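Local coordinates for mandelate racemase/muconate lactonizing protein (Paenibacillus sp., PDB 3V5C), which probably dehydrates galacturonate, acting as a magnesium-dependent lyase of the enolase superfamily, at residues I188-R192 with A223-L229; T217-A222 with D245-L250; C130-Y136 with Q164-K170. The protein carries 1 engineered substitution. All blocks are in the same frame, centred on the assembly; numbering follows the deposited sequence. Where two conformers were deposited one is given.

In the fold
The first barrel strand, 126-135, leads into helix 145-161 and returns as strand 167-170, so contact 3 closes a beta-alpha-beta unit in the interior of the domain. Helix 180-198 follows and offers one side of contact 1. After strand 204-207, helix 214-223 supplies the first segment of contact 2, and the loop that continues from its last residue closes contact 1. Strand 231-233 and helix 240-253 then complete contact 2, so contacts 1 and 2 cross along the chain. They touch where Leu-229 meets Leu-221, while Ile-190 packs on Ile-169 and links contact 1 to contact 3. Contact 3 pairs two barrel strands, whereas contacts 1 and 2 join three successive outer helices.

Contact 1: I188-R192 with A223-L229; sequences IAIVR and ALSDVNL
Arg-192 and Asp-226 form the polar link between the helix and the loop. NH1 and NH2 of the arginine approach end-on and both grip a single oxygen, Asp-226 OD1, at 2.8 Å from NH1 and 3.0 Å from NH2. OD1 lies near the guanidinium plane, but the two flat groups stand almost perpendicular, 88° apart. NH2 uses the syn lone pair of OD1; NH1 comes from above the carboxylate plane, 37° out of it, and both bonds are bent. Arginine suits this place because its chain, extended from CG to NE, can run from the helix to the loop; it was modelled in two conformers, and the bridge is described, with caution, for one.

Backbone bonding shapes the loop itself. Leu-224 to Val-227 make a type I turn, closed by Val-227 N to Leu-224 O at 2.9 Å. Ser-225 OG also bonds to Ala-222 O, tying the turn back to the preceding helix.

Apolar packing makes up the rest, most deeply at Val-191, Leu-224 and Leu-229. Ile-188 CD1 rests on Ala-223 CB at 3.6 Å, a small side chain that lets the last turn of helix 214-223 come close. Leu-224 inserts its two methyls differently: CD2 meets Arg-192 CG at 3.7 Å, while CD1 lies 3.8 Å from Val-191 CG1, the two side chains crossing at about a right angle. With CG1 anti to the backbone N (chi1 176°), Val-191 also reaches Leu-229 CD2 at 3.9 Å. Ile-169 and Ile-206, on barrel strands, touch Val-191 from within.

Neighbouring outer elements of a beta/alpha barrel join in this way: helix 180-198 is packed against the end of helix 214-223 and the loop that leads into strand 231-233, in the enolase C-terminal domain.

Contact 2: T217-A222 with D245-L250; sequences TKEVLA and DLKEWL
Helices 217-222 and 245-250 run in nearly the same direction, their axes 26° apart and no closer than 11.7 Å, a wide spacing that large side chains bridge. Trp-249 and Lys-218 do most of this work. With CG anti to its backbone N (chi1 -177°), the tryptophan sends its indole across to the other helix, and the extended methylene chain of Lys-218 lies obliquely over one face. Lys-218 CD stands 3.8 Å from the centroid of the five-membered ring and only 8° from the ring normal, a CH-pi contact. The six-membered end of the indole reaches the helix backbone, where Trp-249 CH2 approaches Lys-218 O at 3.4 Å. Ala-222 N and Leu-221 CB lie at the ring edge, the latter 3.9 Å from Trp-249 CZ3; the small Ala-222 side chain leaves room for the ring.

Beyond the indole, Lys-218 ends in a salt bridge. Its NZ donates to Asp-245 OD1 at 2.8 Å, on the syn side and somewhat out of the carboxylate plane. Lysine fits both tasks, its greasy stem covering the aromatic face while its ammonium meets a carboxylate where the contact is partly exposed.

Deeper in, leucines interlock. Leu-221 CD1 touches Leu-246 CD1 and Leu-250 CD2, each at 4.0 Å, with the side chains crossing at about right angles. Leu-246 CD2 meets Thr-217 CG2, while the Thr-217 hydroxyl, OG1, hydrogen-bonds to Asn-213 O. Leu-232, on strand 231-233, lies against Thr-217, Leu-221 and Leu-246 alike.

Two successive helices packed side by side over the strand that connects them are characteristic of the outer layer of a beta/alpha barrel, here the barrel that carries the magnesium site of Glu-238 and Asp-261.

Contact 3: C130-Y136 with Q164-K170; sequences CYDTSLY and QRHFKIK
Lys-168 NZ donates to Tyr-131 OH at 2.9 Å and is also bridged to Glu-233 and Glu-336, so a buried ammonium is matched by two carboxylates and a phenol. A bend at chi3 (80°) turns the lysine tip to the phenol, while its CB lies obliquely against the ring, 3.5 Å from Tyr-131 CE1. Lys-170 NZ pairs with Asp-207; through one water it reaches Thr-133 OG1 and Tyr-136 OH, and through another Thr-133 O and Lys-168 O. Thr-133 OG1 itself bonds to Glu-336.

The backbones run parallel. Asp-132 N donates to His-166 O at 2.8 Å (174°) and Lys-168 N to Asp-132 O at 3.0 Å (179°), both nearly straight; past the Asx turn, where Asp-132 OD1 accepts from Ser-134 N and OG, Lys-170 N donates to Leu-135 O. This joins the first two strands of the enolase-type barrel, linked by the beta-alpha-beta crossover through helix 145-161, and Lys-168 to Lys-170 fit the Lys-X-Lys motif of the mandelate racemase family.

Lys-170 CE sits over the Tyr-136 face, 3.9 Å from the ring centroid, in a CH-pi contact. On the opposite side of the sheet, toward helix 180-198, Leu-135 CD1 packs on Phe-167 CB at 3.9 Å and Ile-169 CG1 at 4.0 Å. The phenyl ring also lies against Asp-132 CB, 3.6 Å from Phe-167 CD2.

Contact 1: I188-R192 with A223-L229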
loop_
_atom_site.group_PDB
_atom_site.type_symbol
_atom_site.label_atom_id
_atom_site.label_comp_id
_atom_site.label_asym_id
_atom_site.label_seq_id
_atom_site.Cartn_x
_atom_site.Cartn_y
_atom_site.Cartn_z
ATOM N N ILE A 188 -3.585 -3.821 24.342
ATOM C CA ILE A 188 -4.880 -3.191 24.620
ATOM C C ILE A 188 -4.688 -1.757 25.130
ATOM O O ILE A 188 -5.349 -0.833 24.655
ATOM C CB ILE A 188 -5.678 -4.003 25.646
ATOM C CG1 ILE A 188 -6.130 -5.319 25.003
ATOM C CG2 ILE A 188 -6.905 -3.201 26.121
ATOM C CD1 ILE A 188 -6.508 -6.418 25.984
ATOM N N ALA A 189 -3.779 -1.603 26.094
ATOM C CA ALA A 189 -3.486 -0.303 26.683
ATOM C C ALA A 189 -2.998 0.670 25.620
ATOM O O ALA A 189 -3.361 1.843 25.629
ATOM C CB ALA A 189 -2.431 -0.443 27.766
ATOM N N ILE A 190 -2.141 0.188 24.726
ATOM C CA ILE A 190 -1.631 1.039 23.653
ATOM C C ILE A 190 -2.746 1.474 22.702
ATOM O O ILE A 190 -2.837 2.641 22.313
ATOM C CB ILE A 190 -0.486 0.340 22.890
ATOM C CG1 ILE A 190 0.761 0.275 23.779
ATOM C CG2 ILE A 190 -0.189 1.061 21.571
ATOM C CD1 ILE A 190 1.891 -0.575 23.241
ATOM N N VAL A 191 -3.584 0.535 22.296
ATOM C CA VAL A 191 -4.681 0.887 21.427
ATOM C C VAL A 191 -5.592 1.926 22.070
ATOM O O VAL A 191 -5.950 2.906 21.440
ATOM C CB VAL A 191 -5.462 -0.334 20.984
ATOM C CG1 VAL A 191 -6.662 0.114 20.147
ATOM C CG2 VAL A 191 -4.545 -1.259 20.171
ATOM N N ARG A 192 -5.943 1.721 23.334
ATOM C CA ARG A 192 -6.735 2.713 24.053
ATOM C C ARG A 192 -6.054 4.076 24.024
ATOM O O ARG A 192 -6.687 5.095 23.751
ATOM C CB ARG A 192 -6.908 2.306 25.519
ATOM C CG ARG A 192 -7.748 1.088 25.764
ATOM C CD ARG A 192 -8.067 0.964 27.258
ATOM N NE ARG A 192 -9.042 -0.089 27.512
ATOM C CZ ARG A 192 -10.329 0.009 27.197
ATOM N NH1 ARG A 192 -10.786 1.114 26.624
ATOM N NH2 ARG A 192 -11.160 -0.991 27.456
ATOM N N ALA A 223 -12.092 -6.355 25.232
ATOM C CA ALA A 223 -11.466 -5.344 26.081
ATOM C C ALA A 223 -11.622 -3.965 25.452
ATOM O O ALA A 223 -11.803 -2.973 26.159
ATOM C CB ALA A 223 -10.000 -5.677 26.319
ATOM N N LEU A 224 -11.594 -3.911 24.126
ATOM C CA LEU A 224 -11.702 -2.655 23.392
ATOM C C LEU A 224 -13.127 -2.312 22.943
ATOM O O LEU A 224 -13.305 -1.521 22.028
ATOM C CB LEU A 224 -10.737 -2.628 22.203
ATOM C CG LEU A 224 -9.246 -2.734 22.562
ATOM C CD1 LEU A 224 -8.412 -3.070 21.344
ATOM C CD2 LEU A 224 -8.732 -1.438 23.208
ATOM N N SER A 225 -14.124 -2.894 23.609
ATOM C CA SER A 225 -15.536 -2.635 23.298
ATOM C C SER A 225 -15.859 -1.147 23.289
ATOM O O SER A 225 -16.591 -0.663 22.420
ATOM C CB SER A 225 -16.438 -3.315 24.325
ATOM O OG SER A 225 -16.409 -4.723 24.171
ATOM N N ASP A 226 -15.317 -0.432 24.272
ATOM C CA ASP A 226 -15.614 0.989 24.438
ATOM C C ASP A 226 -14.795 1.847 23.485
ATOM O O ASP A 226 -14.907 3.069 23.480
ATOM C CB ASP A 226 -15.385 1.437 25.886
ATOM C CG ASP A 226 -14.091 0.892 26.483
ATOM O OD1 ASP A 226 -13.288 0.261 25.756
ATOM O OD2 ASP A 226 -13.873 1.104 27.698
ATOM N N VAL A 227 -13.969 1.197 22.678
ATOM C CA VAL A 227 -13.139 1.894 21.718
ATOM C C VAL A 227 -13.671 1.609 20.329
ATOM O O VAL A 227 -13.968 0.467 19.997
ATOM C CB VAL A 227 -11.685 1.397 21.782
ATOM C CG1 VAL A 227 -10.889 1.957 20.632
ATOM C CG2 VAL A 227 -11.051 1.744 23.120
ATOM N N ASN A 228 -13.799 2.639 19.509
ATOM C CA ASN A 228 -14.278 2.412 18.154
ATOM C C ASN A 228 -13.105 1.985 17.290
ATOM O O ASN A 228 -12.160 2.745 17.094
ATOM C CB ASN A 228 -14.984 3.650 17.597
ATOM C CG ASN A 228 -16.221 4.027 18.400
ATOM O OD1 ASN A 228 -16.361 5.167 18.848
ATOM N ND2 ASN A 228 -17.120 3.064 18.593
ATOM N N LEU A 229 -13.152 0.739 16.832
ATOM C CA LEU A 229 -12.112 0.160 15.993
ATOM C C LEU A 229 -12.693 0.025 14.601
ATOM O O LEU A 229 -13.770 -0.551 14.426
ATOM C CB LEU A 229 -11.735 -1.232 16.496
ATOM C CG LEU A 229 -11.023 -1.331 17.842
ATOM C CD1 LEU A 229 -10.845 -2.792 18.182
ATOM C CD2 LEU A 229 -9.674 -0.628 17.757
#

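Contact 2: T217-A222 with D245-L250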
loop_
_atom_site.group_PDB
_atom_site.type_symbol
_atom_site.label_atom_id
_atom_site.label_comp_id
_atom_site.label_asym_id
_atom_site.label_seq_id
_atom_site.Cartn_x
_atom_site.Cartn_y
_atom_site.Cartn_z
ATOM N N THR A 217 -7.982 -12.986 20.003
ATOM C CA THR A 217 -8.630 -11.935 19.235
ATOM C C THR A 217 -9.888 -11.467 19.929
ATOM O O THR A 217 -10.102 -10.266 20.074
ATOM C CB THR A 217 -8.948 -12.424 17.817
ATOM O OG1 THR A 217 -7.709 -12.763 17.178
ATOM C CG2 THR A 217 -9.653 -11.323 17.029
ATOM N N LYS A 218 -10.707 -12.413 20.380
ATOM C CA LYS A 218 -11.934 -12.059 21.073
ATOM C C LYS A 218 -11.639 -11.349 22.394
ATOM O O LYS A 218 -12.388 -10.450 22.793
ATOM C CB LYS A 218 -12.779 -13.313 21.324
ATOM C CG LYS A 218 -13.372 -13.880 20.038
ATOM C CD LYS A 218 -14.124 -15.175 20.351
ATOM C CE LYS A 218 -14.846 -15.673 19.111
ATOM N NZ LYS A 218 -15.537 -16.974 19.387
ATOM N N GLU A 219 -10.561 -11.749 23.063
ATOM C CA GLU A 219 -10.214 -11.110 24.334
ATOM C C GLU A 219 -9.858 -9.652 24.102
ATOM O O GLU A 219 -10.296 -8.768 24.847
ATOM C CB GLU A 219 -9.062 -11.816 25.024
ATOM C CG GLU A 219 -8.534 -11.083 26.227
ATOM C CD GLU A 219 -7.734 -11.980 27.147
ATOM O OE1 GLU A 219 -7.940 -13.220 27.117
ATOM O OE2 GLU A 219 -6.895 -11.438 27.900
ATOM N N VAL A 220 -9.066 -9.400 23.064
ATOM C CA VAL A 220 -8.665 -8.040 22.745
ATOM C C VAL A 220 -9.845 -7.180 22.273
ATOM O O VAL A 220 -10.017 -6.037 22.723
ATOM C CB VAL A 220 -7.576 -8.066 21.695
ATOM C CG1 VAL A 220 -7.328 -6.675 21.152
ATOM C CG2 VAL A 220 -6.305 -8.682 22.280
ATOM N N LEU A 221 -10.667 -7.725 21.381
ATOM C CA LEU A 221 -11.825 -6.999 20.873
ATOM C C LEU A 221 -12.815 -6.672 21.989
ATOM O O LEU A 221 -13.371 -5.569 22.012
ATOM C CB LEU A 221 -12.526 -7.782 19.764
ATOM C CG LEU A 221 -11.724 -7.913 18.472
ATOM C CD1 LEU A 221 -12.442 -8.796 17.477
ATOM C CD2 LEU A 221 -11.498 -6.535 17.885
ATOM N N ALA A 222 -13.029 -7.615 22.905
ATOM C CA ALA A 222 -13.942 -7.369 24.015
ATOM C C ALA A 222 -13.379 -6.265 24.902
ATOM O O ALA A 222 -14.099 -5.335 25.265
ATOM C CB ALA A 222 -14.201 -8.647 24.810
ATOM N N ASP A 245 -16.855 -17.649 12.569
ATOM C CA ASP A 245 -17.077 -17.606 14.016
ATOM C C ASP A 245 -16.926 -16.173 14.539
ATOM O O ASP A 245 -17.832 -15.651 15.182
ATOM C CB ASP A 245 -16.128 -18.600 14.719
ATOM C CG ASP A 245 -16.250 -18.587 16.249
ATOM O OD1 ASP A 245 -16.408 -17.500 16.831
ATOM O OD2 ASP A 245 -16.145 -19.671 16.883
ATOM N N LEU A 246 -15.805 -15.528 14.220
ATOM C CA LEU A 246 -15.551 -14.165 14.676
ATOM C C LEU A 246 -16.656 -13.206 14.236
ATOM O O LEU A 246 -17.130 -12.389 15.020
ATOM C CB LEU A 246 -14.205 -13.675 14.146
ATOM C CG LEU A 246 -13.745 -12.310 14.669
ATOM C CD1 LEU A 246 -13.747 -12.333 16.181
ATOM C CD2 LEU A 246 -12.355 -12.021 14.160
ATOM N N LYS A 247 -17.061 -13.305 12.976
ATOM C CA LYS A 247 -18.121 -12.447 12.466
ATOM C C LYS A 247 -19.431 -12.612 13.228
ATOM O O LYS A 247 -20.105 -11.631 13.534
ATOM C CB LYS A 247 -18.335 -12.720 10.982
ATOM C CG LYS A 247 -17.274 -12.107 10.113
ATOM C CD LYS A 247 -17.414 -10.616 10.119
ATOM C CE LYS A 247 -16.929 -10.024 8.814
ATOM N NZ LYS A 247 -17.889 -8.993 8.331
ATOM N N GLU A 248 -19.787 -13.856 13.525
ATOM C CA GLU A 248 -21.017 -14.134 14.267
ATOM C C GLU A 248 -20.914 -13.571 15.677
ATOM O O GLU A 248 -21.861 -12.989 16.197
ATOM C CB GLU A 248 -21.283 -15.637 14.285
ATOM C CG GLU A 248 -22.386 -16.094 15.211
ATOM C CD GLU A 248 -22.721 -17.561 14.994
ATOM O OE1 GLU A 248 -22.534 -18.048 13.857
ATOM O OE2 GLU A 248 -23.158 -18.228 15.956
ATOM N N TRP A 249 -19.745 -13.740 16.288
ATOM C CA TRP A 249 -19.469 -13.232 17.620
ATOM C C TRP A 249 -19.573 -11.698 17.642
ATOM O O TRP A 249 -20.215 -11.132 18.518
ATOM C CB TRP A 249 -18.069 -13.694 18.031
ATOM C CG TRP A 249 -17.622 -13.321 19.422
ATOM C CD1 TRP A 249 -17.810 -14.037 20.569
ATOM C CD2 TRP A 249 -16.844 -12.180 19.785
ATOM N NE1 TRP A 249 -17.225 -13.388 21.637
ATOM C CE2 TRP A 249 -16.623 -12.246 21.178
ATOM C CE3 TRP A 249 -16.315 -11.100 19.066
ATOM C CZ2 TRP A 249 -15.893 -11.282 21.862
ATOM C CZ3 TRP A 249 -15.599 -10.131 19.755
ATOM C CH2 TRP A 249 -15.396 -10.231 21.138
ATOM N N LEU A 250 -18.944 -11.032 16.679
ATOM C CA LEU A 250 -19.038 -9.583 16.576
ATOM C C LEU A 250 -20.492 -9.142 16.399
ATOM O O LEU A 250 -20.906 -8.118 16.940
ATOM C CB LEU A 250 -18.210 -9.078 15.394
ATOM C CG LEU A 250 -16.691 -9.084 15.589
ATOM C CD1 LEU A 250 -16.017 -8.784 14.263
ATOM C CD2 LEU A 250 -16.291 -8.062 16.637
#

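Contact 3: C130-Y136 with Q164-K170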
loop_
_atom_site.group_PDB
_atom_site.type_symbol
_atom_site.label_atom_id
_atom_site.label_comp_id
_atom_site.label_asym_id
_atom_site.label_seq_id
_atom_site.Cartn_x
_atom_site.Cartn_y
_atom_site.Cartn_z
ATOM N N CYS A 130 -5.986 8.550 3.779
ATOM C CA CYS A 130 -4.817 7.752 4.107
ATOM C C CYS A 130 -4.784 7.484 5.597
ATOM O O CYS A 130 -5.527 8.099 6.370
ATOM C CB CYS A 130 -3.526 8.462 3.710
ATOM S SG CYS A 130 -3.237 10.096 4.482
ATOM N N TYR A 131 -3.917 6.563 5.994
ATOM C CA TYR A 131 -3.698 6.298 7.405
ATOM C C TYR A 131 -2.231 6.094 7.681
ATOM O O TYR A 131 -1.450 5.737 6.806
ATOM C CB TYR A 131 -4.513 5.086 7.917
ATOM C CG TYR A 131 -4.089 3.709 7.408
ATOM C CD1 TYR A 131 -2.969 3.064 7.924
ATOM C CD2 TYR A 131 -4.836 3.047 6.446
ATOM C CE1 TYR A 131 -2.599 1.809 7.487
ATOM C CE2 TYR A 131 -4.482 1.779 6.003
ATOM C CZ TYR A 131 -3.354 1.169 6.517
ATOM O OH TYR A 131 -2.976 -0.079 6.095
ATOM N N ASP A 132 -1.859 6.380 8.922
ATOM C CA ASP A 132 -0.484 6.320 9.353
ATOM C C ASP A 132 -0.178 4.892 9.767
ATOM O O ASP A 132 -0.707 4.413 10.770
ATOM C CB ASP A 132 -0.324 7.269 10.544
ATOM C CG ASP A 132 1.089 7.331 11.063
ATOM O OD1 ASP A 132 1.942 6.540 10.623
ATOM O OD2 ASP A 132 1.344 8.172 11.956
ATOM N N THR A 133 0.684 4.214 9.005
ATOM C CA THR A 133 0.971 2.800 9.256
ATOM C C THR A 133 2.215 2.542 10.130
ATOM O O THR A 133 2.609 1.390 10.325
ATOM C CB THR A 133 1.123 2.059 7.896
ATOM O OG1 THR A 133 0.933 0.649 8.080
ATOM C CG2 THR A 133 2.498 2.323 7.296
ATOM N N SER A 134 2.791 3.605 10.704
ATOM C CA SER A 134 4.140 3.535 11.279
ATOM C C SER A 134 4.201 3.185 12.768
ATOM O O SER A 134 5.269 3.288 13.369
ATOM C CB SER A 134 4.881 4.872 11.062
ATOM O OG SER A 134 4.287 5.922 11.817
ATOM N N LEU A 135 3.079 2.798 13.356
ATOM C CA LEU A 135 3.033 2.550 14.803
ATOM C C LEU A 135 3.413 1.096 15.152
ATOM O O LEU A 135 2.558 0.283 15.475
ATOM C CB LEU A 135 1.664 2.954 15.353
ATOM C CG LEU A 135 1.299 4.428 15.152
ATOM C CD1 LEU A 135 -0.140 4.733 15.615
ATOM C CD2 LEU A 135 2.289 5.314 15.877
ATOM N N TYR A 136 4.708 0.797 15.041
ATOM C CA TYR A 136 5.286 -0.510 15.321
ATOM C C TYR A 136 5.488 -0.735 16.831
ATOM O O TYR A 136 4.996 0.058 17.634
ATOM C CB TYR A 136 6.584 -0.703 14.501
ATOM C CG TYR A 136 6.259 -1.124 13.073
ATOM C CD1 TYR A 136 5.514 -0.290 12.240
ATOM C CD2 TYR A 136 6.643 -2.368 12.587
ATOM C CE1 TYR A 136 5.162 -0.684 10.956
ATOM C CE2 TYR A 136 6.295 -2.766 11.297
ATOM C CZ TYR A 136 5.564 -1.918 10.498
ATOM O OH TYR A 136 5.213 -2.334 9.230
ATOM N N GLN A 164 -1.795 13.474 9.650
ATOM C CA GLN A 164 -2.444 12.161 9.774
ATOM C C GLN A 164 -3.603 12.239 10.771
ATOM O O GLN A 164 -3.476 12.902 11.807
ATOM C CB GLN A 164 -1.452 11.085 10.229
ATOM C CG GLN A 164 -0.299 10.815 9.251
ATOM C CD GLN A 164 -0.753 10.238 7.915
ATOM O OE1 GLN A 164 -1.767 9.538 7.832
ATOM N NE2 GLN A 164 0.003 10.535 6.861
ATOM N N ARG A 165 -4.723 11.586 10.457
ATOM C CA ARG A 165 -5.878 11.551 11.355
ATOM C C ARG A 165 -6.312 10.124 11.706
ATOM O O ARG A 165 -7.083 9.904 12.649
ATOM C CB ARG A 165 -7.058 12.317 10.734
ATOM C CG ARG A 165 -6.784 13.816 10.547
ATOM C CD ARG A 165 -6.650 14.528 11.899
ATOM N NE ARG A 165 -6.390 15.969 11.769
ATOM C CZ ARG A 165 -5.173 16.513 11.761
ATOM N NH1 ARG A 165 -4.083 15.749 11.855
ATOM N NH2 ARG A 165 -5.039 17.836 11.656
ATOM N N HIS A 166 -5.824 9.168 10.922
ATOM C CA HIS A 166 -6.193 7.760 11.068
ATOM C C HIS A 166 -4.942 6.948 11.255
ATOM O O HIS A 166 -3.908 7.250 10.645
ATOM C CB HIS A 166 -6.925 7.319 9.804
ATOM C CG HIS A 166 -7.976 8.290 9.383
ATOM N ND1 HIS A 166 -9.056 8.597 10.182
ATOM C CD2 HIS A 166 -8.098 9.056 8.273
ATOM C CE1 HIS A 166 -9.806 9.500 9.579
ATOM N NE2 HIS A 166 -9.254 9.788 8.414
ATOM N N PHE A 167 -5.040 5.897 12.068
ATOM C CA PHE A 167 -3.836 5.216 12.533
ATOM C C PHE A 167 -3.990 3.708 12.570
ATOM O O PHE A 167 -4.991 3.202 13.059
ATOM C CB PHE A 167 -3.461 5.726 13.931
ATOM C CG PHE A 167 -3.207 7.208 13.980
ATOM C CD1 PHE A 167 -4.249 8.095 14.236
ATOM C CD2 PHE A 167 -1.932 7.711 13.741
ATOM C CE1 PHE A 167 -4.015 9.497 14.262
ATOM C CE2 PHE A 167 -1.690 9.098 13.766
ATOM C CZ PHE A 167 -2.734 9.983 14.024
ATOM N N LYS A 168 -2.971 3.005 12.078
ATOM C CA LYS A 168 -2.942 1.553 12.190
ATOM C C LYS A 168 -1.889 1.176 13.203
ATOM O O LYS A 168 -0.714 1.507 13.064
ATOM C CB LYS A 168 -2.666 0.860 10.853
ATOM C CG LYS A 168 -2.847 -0.662 10.969
ATOM C CD LYS A 168 -2.971 -1.332 9.604
ATOM C CE LYS A 168 -1.601 -1.517 8.947
ATOM N NZ LYS A 168 -1.772 -2.216 7.596
ATOM N N ILE A 169 -2.333 0.463 14.225
ATOM C CA ILE A 169 -1.506 0.135 15.362
ATOM C C ILE A 169 -1.107 -1.331 15.305
ATOM O O ILE A 169 -1.958 -2.199 15.184
ATOM C CB ILE A 169 -2.289 0.393 16.656
ATOM C CG1 ILE A 169 -2.760 1.852 16.699
ATOM C CG2 ILE A 169 -1.408 0.043 17.864
ATOM C CD1 ILE A 169 -3.946 2.083 17.621
ATOM N N LYS A 170 0.193 -1.607 15.340
ATOM C CA LYS A 170 0.638 -2.983 15.419
ATOM C C LYS A 170 0.279 -3.555 16.780
ATOM O O LYS A 170 0.508 -2.910 17.808
ATOM C CB LYS A 170 2.140 -3.095 15.163
ATOM C CG LYS A 170 2.558 -2.733 13.735
ATOM C CD LYS A 170 2.150 -3.852 12.784
ATOM C CE LYS A 170 2.616 -3.583 11.367
ATOM N NZ LYS A 170 1.584 -2.834 10.625
HETATM O O HOH W 1 -4.446 9.859 8.280
HETATM O O HOH W 2 2.775 -1.481 8.471
HETATM O O HOH W 3 0.772 -0.407 11.465
HETATM O O HOH W 4 1.941 -0.500 18.262
#